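Local coordinates for UPF0141 protein yjdB (Campylobacter jejuni subsp. jejuni HB93-13, PDB 4TN0), which probably transfers phosphoethanolamine to periplasmic acceptors through a zinc-binding domain of the alkaline phosphatase type, and is required for polymyxin resistance and motility, at residues S259-E262 with K263-N266. Numbering follows the deposited sequence.
Sequences SNDE and KLMN
With chi1 at 179°, the carboxylate of D261 swings away from its own backbone N and toward the backbone of K263 and L264, while the bent chain of M265 (chi2 76°) turns its sulfur back toward S259. D261 OD1 receives K263 N at 2.9 Å, the donor approaching almost head-on in line with the C-O bond, and takes a weak second bond from L264 N at 3.4 Å. The backbone continues the grip: M265 N reaches D261 O at 3.3 Å, and L264 N donates weakly to the same oxygen. An acidic side chain occupied with the amide two residues on illustrates the Asx turn, here on the way into helix 264-271, where strand 252-259 of the central sheet of the alkaline phosphatase-like fold has ended. Just upstream, D261 N donates to S259 OG at 3.2 Å, making an ST turn; that buried hydroxyl is also hydrogen-bonded to S219 and S220 on the neighbouring strand. L264 CG lies over one face of the carboxylate, 3.9 Å from D261 CG. M265 CB rests 3.8 Å from E262 CG, and M265 SD accepts a weak bond from S259 N at 3.2 Å.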
ATOM      1  N   SER A 259       1.917 -13.956  -3.353  1.00 64.96           N
ATOM      2  CA  SER A 259       1.385 -14.999  -2.493  1.00 62.25           C
ATOM      3  C   SER A 259       2.148 -16.278  -2.738  1.00 65.71           C
ATOM      4  O   SER A 259       2.676 -16.487  -3.833  1.00 67.34           O
ATOM      5  CB  SER A 259      -0.102 -15.220  -2.750  1.00 66.83           C
ATOM      6  OG  SER A 259      -0.641 -16.111  -1.797  1.00 72.46           O
ATOM      7  N   ASN A 260       2.199 -17.136  -1.721  1.00 68.38           N
ATOM      8  CA  ASN A 260       2.772 -18.470  -1.880  1.00 69.76           C
ATOM      9  C   ASN A 260       1.721 -19.430  -2.428  1.00 76.57           C
ATOM     10  O   ASN A 260       2.048 -20.454  -3.032  1.00 80.51           O
ATOM     11  CB  ASN A 260       3.313 -18.983  -0.545  1.00 62.68           C
ATOM     12  CG  ASN A 260       2.294 -18.884   0.569  1.00 66.38           C
ATOM     13  OD1 ASN A 260       1.087 -18.891   0.319  1.00 73.66           O
ATOM     14  ND2 ASN A 260       2.769 -18.777   1.807  1.00 65.04           N
ATOM     15  N   ASP A 261       0.458 -19.057  -2.240  1.00 68.94           N
ATOM     16  CA  ASP A 261      -0.660 -19.707  -2.901  1.00 71.96           C
ATOM     17  C   ASP A 261      -0.681 -19.210  -4.327  1.00 75.72           C
ATOM     18  O   ASP A 261      -1.155 -18.108  -4.593  1.00 79.10           O
ATOM     19  CB  ASP A 261      -1.965 -19.363  -2.174  1.00 75.21           C
ATOM     20  CG  ASP A 261      -3.203 -19.981  -2.812  1.00 75.26           C
ATOM     21  OD1 ASP A 261      -3.256 -20.169  -4.048  1.00 74.83           O
ATOM     22  OD2 ASP A 261      -4.148 -20.271  -2.047  1.00 75.21           O
ATOM     23  N   GLU A 262      -0.206 -20.024  -5.259  1.00 77.53           N
ATOM     24  CA  GLU A 262      -0.052 -19.526  -6.616  1.00 78.31           C
ATOM     25  C   GLU A 262      -1.324 -19.600  -7.431  1.00 74.94           C
ATOM     26  O   GLU A 262      -1.288 -19.556  -8.663  1.00 78.46           O
ATOM     27  CB  GLU A 262       1.116 -20.185  -7.351  1.00 86.45           C
ATOM     28  CG  GLU A 262       2.423 -19.405  -7.079  1.00 87.26           C
ATOM     29  CD  GLU A 262       3.562 -19.755  -8.024  1.00 95.88           C
ATOM     30  OE1 GLU A 262       3.422 -20.739  -8.782  1.00 98.52           O
ATOM     31  OE2 GLU A 262       4.588 -19.027  -8.022  1.00 98.69           O
ATOM     32  N   LYS A 263      -2.456 -19.720  -6.755  1.00 72.84           N
ATOM     33  CA  LYS A 263      -3.708 -19.652  -7.480  1.00 77.80           C
ATOM     34  C   LYS A 263      -4.211 -18.212  -7.369  1.00 77.73           C
ATOM     35  O   LYS A 263      -4.785 -17.649  -8.312  1.00 73.64           O
ATOM     36  CB  LYS A 263      -4.721 -20.640  -6.899  1.00 79.94           C
ATOM     37  CG  LYS A 263      -6.105 -20.504  -7.488  1.00 75.18           C
ATOM     38  CD  LYS A 263      -7.096 -19.885  -6.529  1.00 75.87           C
ATOM     39  CE  LYS A 263      -8.474 -19.811  -7.192  1.00 77.67           C
ATOM     40  NZ  LYS A 263      -9.600 -19.773  -6.218  1.00 69.57           N
ATOM     41  N   LEU A 264      -3.912 -17.606  -6.225  1.00 77.71           N
ATOM     42  CA  LEU A 264      -4.099 -16.180  -6.017  1.00 72.24           C
ATOM     43  C   LEU A 264      -3.123 -15.437  -6.908  1.00 72.85           C
ATOM     44  O   LEU A 264      -3.481 -14.472  -7.593  1.00 73.49           O
ATOM     45  CB  LEU A 264      -3.878 -15.817  -4.552  1.00 64.13           C
ATOM     46  CG  LEU A 264      -4.859 -16.535  -3.630  1.00 69.22           C
ATOM     47  CD1 LEU A 264      -4.656 -16.140  -2.170  1.00 64.49           C
ATOM     48  CD2 LEU A 264      -6.288 -16.267  -4.098  1.00 66.66           C
ATOM     49  N   MET A 265      -1.890 -15.924  -6.910  1.00 71.47           N
ATOM     50  CA  MET A 265      -0.845 -15.359  -7.735  1.00 71.56           C
ATOM     51  C   MET A 265      -1.244 -15.289  -9.191  1.00 72.84           C
ATOM     52  O   MET A 265      -0.876 -14.341  -9.893  1.00 75.76           O
ATOM     53  CB  MET A 265       0.435 -16.183  -7.593  1.00 74.20           C
ATOM     54  CG  MET A 265       1.691 -15.420  -7.906  1.00 76.23           C
ATOM     55  SD  MET A 265       2.136 -14.316  -6.560  1.00 70.27           S
ATOM     56  CE  MET A 265       3.713 -13.751  -7.186  1.00 66.61           C
ATOM     57  N   ASN A 266      -2.009 -16.275  -9.656  1.00 74.79           N
ATOM     58  CA  ASN A 266      -2.378 -16.258 -11.068  1.00 79.42           C
ATOM     59  C   ASN A 266      -3.730 -15.562 -11.301  1.00 80.54           C
ATOM     60  O   ASN A 266      -3.980 -15.073 -12.409  1.00 80.86           O
ATOM     61  CB  ASN A 266      -2.383 -17.671 -11.660  1.00 79.00           C
ATOM     62  CG  ASN A 266      -2.503 -17.660 -13.181  1.00 93.56           C
ATOM     63  OD1 ASN A 266      -1.676 -17.048 -13.874  1.00 88.05           O
ATOM     64  ND2 ASN A 266      -3.522 -18.349 -13.710  1.00 86.75           N
TER